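Local coordinates for protein fructose-1,6-bisphosphatase/inositol-1-monophosphatase (Thermotoga maritima, PDB 2P3N) that removes phosphate from inositol 1-phosphate and fructose 1,6-bisphosphate with the help of magnesium, working with broad specificity as a homotetramer, at residues L4-L18 with L108-Y121. Residues are numbered along the deposited sequence; the frame is centred on the assembly and turned at random.
Sequences LDFSIKLLRKVGHLL and LGVVHAPALNETLY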
loop_
_atom_site.group_PDB
_atom_site.type_symbol
_atom_site.label_atom_id
_atom_site.label_comp_id
_atom_site.label_asym_id
_atom_site.label_seq_id
_atom_site.Cartn_x
_atom_site.Cartn_y
_atom_site.Cartn_z
ATOM N N LEU A 4 16.766 -17.484 -1.775
ATOM C CA LEU A 4 15.386 -17.029 -1.613
ATOM C C LEU A 4 15.317 -15.539 -1.284
ATOM O O LEU A 4 14.598 -14.792 -1.935
ATOM C CB LEU A 4 14.687 -17.820 -0.508
ATOM C CG LEU A 4 13.260 -17.385 -0.178
ATOM C CD1 LEU A 4 12.307 -17.780 -1.309
ATOM C CD2 LEU A 4 12.834 -18.038 1.123
ATOM N N ASP A 5 16.079 -15.121 -0.278
ATOM C CA ASP A 5 16.108 -13.731 0.170
ATOM C C ASP A 5 16.555 -12.780 -0.944
ATOM O O ASP A 5 16.021 -11.671 -1.103
ATOM C CB ASP A 5 17.053 -13.609 1.370
ATOM C CG ASP A 5 16.897 -12.292 2.108
ATOM O OD1 ASP A 5 17.918 -11.604 2.355
ATOM O OD2 ASP A 5 15.747 -11.957 2.446
ATOM N N PHE A 6 17.558 -13.229 -1.694
ATOM C CA PHE A 6 18.135 -12.495 -2.816
ATOM C C PHE A 6 17.060 -12.269 -3.868
ATOM O O PHE A 6 16.927 -11.184 -4.423
ATOM C CB PHE A 6 19.275 -13.332 -3.412
ATOM C CG PHE A 6 19.709 -12.904 -4.785
ATOM C CD1 PHE A 6 20.678 -11.921 -4.953
ATOM C CD2 PHE A 6 19.156 -13.497 -5.919
ATOM C CE1 PHE A 6 21.093 -11.534 -6.240
ATOM C CE2 PHE A 6 19.558 -13.120 -7.210
ATOM C CZ PHE A 6 20.527 -12.138 -7.372
ATOM N N SER A 7 16.301 -13.322 -4.132
ATOM C CA SER A 7 15.236 -13.303 -5.116
ATOM C C SER A 7 14.107 -12.369 -4.714
ATOM O O SER A 7 13.595 -11.604 -5.528
ATOM C CB SER A 7 14.696 -14.723 -5.296
ATOM O OG SER A 7 15.732 -15.600 -5.716
ATOM N N ILE A 8 13.707 -12.448 -3.453
ATOM C CA ILE A 8 12.644 -11.602 -2.940
ATOM C C ILE A 8 13.027 -10.133 -3.065
ATOM O O ILE A 8 12.262 -9.334 -3.619
ATOM C CB ILE A 8 12.356 -11.920 -1.469
ATOM C CG1 ILE A 8 11.767 -13.331 -1.365
ATOM C CG2 ILE A 8 11.398 -10.890 -0.878
ATOM C CD1 ILE A 8 11.685 -13.870 0.054
ATOM N N LYS A 9 14.206 -9.779 -2.566
ATOM C CA LYS A 9 14.651 -8.398 -2.621
ATOM C C LYS A 9 14.893 -7.883 -4.031
ATOM O O LYS A 9 14.715 -6.703 -4.299
ATOM C CB LYS A 9 15.911 -8.240 -1.780
ATOM C CG LYS A 9 15.673 -8.679 -0.357
ATOM C CD LYS A 9 16.837 -8.381 0.555
ATOM C CE LYS A 9 16.459 -8.750 1.967
ATOM N NZ LYS A 9 17.612 -8.691 2.888
ATOM N N LEU A 10 15.289 -8.775 -4.929
ATOM C CA LEU A 10 15.566 -8.415 -6.318
ATOM C C LEU A 10 14.271 -8.111 -7.039
ATOM O O LEU A 10 14.146 -7.094 -7.709
ATOM C CB LEU A 10 16.248 -9.573 -7.047
ATOM C CG LEU A 10 17.451 -9.358 -7.963
ATOM C CD1 LEU A 10 17.531 -10.574 -8.872
ATOM C CD2 LEU A 10 17.333 -8.089 -8.789
ATOM N N LEU A 11 13.303 -9.008 -6.923
ATOM C CA LEU A 11 12.038 -8.783 -7.596
ATOM C C LEU A 11 11.295 -7.604 -6.993
ATOM O O LEU A 11 10.549 -6.924 -7.686
ATOM C CB LEU A 11 11.159 -10.037 -7.541
ATOM C CG LEU A 11 11.676 -11.303 -8.234
ATOM C CD1 LEU A 11 10.515 -11.942 -8.948
ATOM C CD2 LEU A 11 12.797 -10.993 -9.209
ATOM N N ARG A 12 11.503 -7.367 -5.701
ATOM C CA ARG A 12 10.841 -6.258 -5.040
ATOM C C ARG A 12 11.421 -4.939 -5.507
ATOM O O ARG A 12 10.707 -3.947 -5.606
ATOM C CB ARG A 12 10.945 -6.390 -3.522
ATOM C CG ARG A 12 9.836 -7.246 -2.923
ATOM C CD ARG A 12 9.996 -7.483 -1.438
ATOM N NE ARG A 12 8.825 -8.168 -0.903
ATOM C CZ ARG A 12 8.673 -8.529 0.369
ATOM N NH1 ARG A 12 9.624 -8.277 1.259
ATOM N NH2 ARG A 12 7.557 -9.138 0.755
ATOM N N LYS A 13 12.709 -4.937 -5.826
ATOM C CA LYS A 13 13.383 -3.731 -6.294
ATOM C C LYS A 13 12.991 -3.459 -7.755
ATOM O O LYS A 13 12.583 -2.352 -8.114
ATOM C CB LYS A 13 14.898 -3.909 -6.183
ATOM C CG LYS A 13 15.724 -2.668 -6.491
ATOM C CD LYS A 13 17.168 -3.070 -6.770
ATOM C CE LYS A 13 18.108 -1.868 -6.943
ATOM N NZ LYS A 13 18.405 -1.159 -5.662
ATOM N N VAL A 14 13.112 -4.482 -8.590
ATOM C CA VAL A 14 12.762 -4.352 -9.991
ATOM C C VAL A 14 11.281 -3.998 -10.130
ATOM O O VAL A 14 10.886 -3.253 -11.033
ATOM C CB VAL A 14 13.060 -5.662 -10.746
ATOM C CG1 VAL A 14 12.723 -5.509 -12.216
ATOM C CG2 VAL A 14 14.526 -6.033 -10.572
ATOM N N GLY A 15 10.459 -4.520 -9.228
ATOM C CA GLY A 15 9.036 -4.232 -9.284
ATOM C C GLY A 15 8.758 -2.749 -9.370
ATOM O O GLY A 15 7.790 -2.325 -10.013
ATOM N N HIS A 16 9.611 -1.948 -8.734
ATOM C CA HIS A 16 9.445 -0.496 -8.740
ATOM C C HIS A 16 9.736 0.138 -10.093
ATOM O O HIS A 16 9.146 1.161 -10.445
ATOM C CB HIS A 16 10.334 0.130 -7.672
ATOM C CG HIS A 16 9.904 -0.193 -6.280
ATOM N ND1 HIS A 16 8.700 0.230 -5.758
ATOM C CD2 HIS A 16 10.502 -0.922 -5.308
ATOM C CE1 HIS A 16 8.575 -0.228 -4.526
ATOM N NE2 HIS A 16 9.654 -0.931 -4.228
ATOM N N LEU A 17 10.654 -0.456 -10.848
ATOM C CA LEU A 17 10.982 0.069 -12.157
ATOM C C LEU A 17 9.771 -0.141 -13.039
ATOM O O LEU A 17 9.480 0.681 -13.898
ATOM C CB LEU A 17 12.172 -0.668 -12.754
ATOM C CG LEU A 17 12.275 -0.505 -14.267
ATOM C CD1 LEU A 17 12.697 0.908 -14.583
ATOM C CD2 LEU A 17 13.257 -1.504 -14.829
ATOM N N LEU A 18 9.071 -1.252 -12.829
ATOM C CA LEU A 18 7.888 -1.567 -13.619
ATOM C C LEU A 18 6.757 -0.607 -13.295
ATOM O O LEU A 18 5.953 -0.274 -14.164
ATOM C CB LEU A 18 7.411 -3.003 -13.354
ATOM C CG LEU A 18 8.287 -4.166 -13.831
ATOM C CD1 LEU A 18 7.589 -5.466 -13.538
ATOM C CD2 LEU A 18 8.549 -4.046 -15.309
ATOM N N LEU A 108 13.367 -23.366 -5.696
ATOM C CA LEU A 108 12.934 -22.091 -5.154
ATOM C C LEU A 108 12.046 -21.368 -6.155
ATOM O O LEU A 108 12.250 -21.461 -7.359
ATOM C CB LEU A 108 14.188 -21.264 -4.851
ATOM C CG LEU A 108 14.214 -19.842 -4.296
ATOM C CD1 LEU A 108 15.668 -19.468 -4.079
ATOM C CD2 LEU A 108 13.546 -18.849 -5.242
ATOM N N GLY A 109 11.058 -20.643 -5.649
ATOM C CA GLY A 109 10.170 -19.901 -6.521
ATOM C C GLY A 109 9.695 -18.620 -5.861
ATOM O O GLY A 109 9.437 -18.582 -4.662
ATOM N N VAL A 110 9.602 -17.550 -6.631
ATOM C CA VAL A 110 9.117 -16.296 -6.086
ATOM C C VAL A 110 8.355 -15.544 -7.167
ATOM O O VAL A 110 8.792 -15.477 -8.318
ATOM C CB VAL A 110 10.274 -15.436 -5.507
ATOM C CG1 VAL A 110 11.471 -15.502 -6.409
ATOM C CG2 VAL A 110 9.820 -13.998 -5.333
ATOM N N VAL A 111 7.181 -15.035 -6.798
ATOM C CA VAL A 111 6.328 -14.275 -7.714
ATOM C C VAL A 111 6.041 -12.947 -7.018
ATOM O O VAL A 111 5.630 -12.923 -5.859
ATOM C CB VAL A 111 4.973 -15.009 -7.999
ATOM C CG1 VAL A 111 4.109 -14.186 -8.944
ATOM C CG2 VAL A 111 5.228 -16.363 -8.604
ATOM N N HIS A 112 6.271 -11.841 -7.712
ATOM C CA HIS A 112 6.032 -10.534 -7.113
ATOM C C HIS A 112 5.150 -9.619 -7.964
ATOM O O HIS A 112 5.588 -9.101 -8.988
ATOM C CB HIS A 112 7.365 -9.835 -6.804
ATOM C CG HIS A 112 7.203 -8.453 -6.251
ATOM N ND1 HIS A 112 6.566 -8.201 -5.056
ATOM C CD2 HIS A 112 7.562 -7.244 -6.748
ATOM C CE1 HIS A 112 6.540 -6.897 -4.840
ATOM N NE2 HIS A 112 7.139 -6.294 -5.850
ATOM N N ALA A 113 3.903 -9.441 -7.525
ATOM C CA ALA A 113 2.952 -8.576 -8.211
ATOM C C ALA A 113 3.181 -7.206 -7.603
ATOM O O ALA A 113 2.735 -6.919 -6.493
ATOM C CB ALA A 113 1.536 -9.040 -7.957
ATOM N N PRO A 114 3.886 -6.336 -8.337
ATOM C CA PRO A 114 4.229 -4.967 -7.921
ATOM C C PRO A 114 3.075 -4.047 -7.530
ATOM O O PRO A 114 3.073 -3.480 -6.440
ATOM C CB PRO A 114 5.011 -4.427 -9.125
ATOM C CG PRO A 114 5.530 -5.685 -9.820
ATOM C CD PRO A 114 4.351 -6.602 -9.712
ATOM N N ALA A 115 2.101 -3.884 -8.418
ATOM C CA ALA A 115 0.974 -2.997 -8.137
ATOM C C ALA A 115 0.115 -3.475 -6.977
ATOM O O ALA A 115 -0.683 -2.715 -6.439
ATOM C CB ALA A 115 0.100 -2.826 -9.394
ATOM N N LEU A 116 0.277 -4.730 -6.586
ATOM C CA LEU A 116 -0.534 -5.262 -5.512
ATOM C C LEU A 116 0.237 -5.395 -4.219
ATOM O O LEU A 116 -0.360 -5.575 -3.164
ATOM C CB LEU A 116 -1.089 -6.641 -5.898
ATOM C CG LEU A 116 -1.950 -6.801 -7.155
ATOM C CD1 LEU A 116 -2.402 -8.251 -7.261
ATOM C CD2 LEU A 116 -3.160 -5.875 -7.094
ATOM N N ASN A 117 1.561 -5.301 -4.308
ATOM C CA ASN A 117 2.433 -5.472 -3.150
ATOM C C ASN A 117 2.254 -6.872 -2.562
ATOM O O ASN A 117 2.182 -7.063 -1.352
ATOM C CB ASN A 117 2.154 -4.407 -2.095
ATOM C CG ASN A 117 2.883 -3.126 -2.380
ATOM O OD1 ASN A 117 4.109 -3.081 -2.334
ATOM N ND2 ASN A 117 2.139 -2.078 -2.695
ATOM N N GLU A 118 2.181 -7.853 -3.449
ATOM C CA GLU A 118 2.031 -9.231 -3.038
ATOM C C GLU A 118 3.259 -9.996 -3.464
ATOM O O GLU A 118 3.626 -9.990 -4.636
ATOM C CB GLU A 118 0.807 -9.842 -3.695
ATOM C CG GLU A 118 -0.473 -9.120 -3.344
ATOM C CD GLU A 118 -1.687 -9.789 -3.928
ATOM O OE1 GLU A 118 -2.784 -9.592 -3.359
ATOM O OE2 GLU A 118 -1.542 -10.503 -4.953
ATOM N N THR A 119 3.911 -10.634 -2.501
ATOM C CA THR A 119 5.094 -11.416 -2.792
ATOM C C THR A 119 4.871 -12.823 -2.254
ATOM O O THR A 119 4.908 -13.063 -1.048
ATOM C CB THR A 119 6.375 -10.824 -2.148
ATOM O OG1 THR A 119 6.458 -9.416 -2.417
ATOM C CG2 THR A 119 7.618 -11.497 -2.760
ATOM N N LEU A 120 4.623 -13.743 -3.179
ATOM C CA LEU A 120 4.396 -15.134 -2.854
ATOM C C LEU A 120 5.673 -15.894 -3.197
ATOM O O LEU A 120 6.244 -15.698 -4.265
ATOM C CB LEU A 120 3.207 -15.651 -3.665
ATOM C CG LEU A 120 1.962 -14.800 -3.398
ATOM C CD1 LEU A 120 1.875 -13.712 -4.444
ATOM C CD2 LEU A 120 0.708 -15.653 -3.434
ATOM N N TYR A 121 6.141 -16.740 -2.286
ATOM C CA TYR A 121 7.358 -17.504 -2.537
ATOM C C TYR A 121 7.391 -18.825 -1.796
ATOM O O TYR A 121 6.638 -19.049 -0.856
ATOM C CB TYR A 121 8.593 -16.693 -2.146
ATOM C CG TYR A 121 8.524 -16.141 -0.750
ATOM C CD1 TYR A 121 7.813 -14.974 -0.477
ATOM C CD2 TYR A 121 9.120 -16.815 0.310
ATOM C CE1 TYR A 121 7.696 -14.492 0.824
ATOM C CE2 TYR A 121 9.009 -16.344 1.615
ATOM C CZ TYR A 121 8.296 -15.185 1.863
ATOM O OH TYR A 121 8.179 -14.734 3.151
HETATM O O HOH W 1 8.048 -3.900 -5.978
#
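Arg12 and Ile8 of the N-terminal helix reach across to His112, Thr119 and Tyr121 in a worked example of helix-on-sheet packing, here in the inositol monophosphatase fold. The helix runs at 24° to strand 108-113, which pairs antiparallel with strand 118-121. At the polar centre of the interface, Arg12 lays its CG over one face of the His112 imidazole, 4.0 Å from the ring centroid, a CH-pi contact in which guanidinium and ring stand steeply to each other. From CG the arginine runs extended to NE, which donates a nearly straight bond to Thr119 OG1 (3.1 Å, 160°), the hydroxyl oxygen lying at the guanidinium edge, in its plane; NH2 adds a weak bond to the same oxygen. His112 ND1 is also hydrogen-bonded to Thr119 OG1, so arginine and imidazole share one hydroxyl. Beyond it, Arg12 NH1 forms a salt bridge with Glu133 of a neighbouring subunit, tying the helix to that chain. A leucine in place of Arg12 would probably leave that glutamate without its charged mate and Thr119 held from the helix side by no hydrogen bond.

Toward the helix start the contact turns apolar. With CG between its backbone N and carbonyl carbon (chi1 52°), Tyr121 turns a ring face to the helix, and Ile8 CD1 rests over its centre, 3.8 Å from the centroid. Leu4 crosses the tyrosine at about a right angle, CD1 reaching CD2 of Tyr121 at 3.7 Å. At the other end, Gly15 O lies 3.6 Å from Pro114 CB, and a beta carbon on Gly15 would probably collide with His112 CD2. In the plane of that imidazole, one water joins His112 NE2, at 2.6 Å, to the backbone O of Arg12.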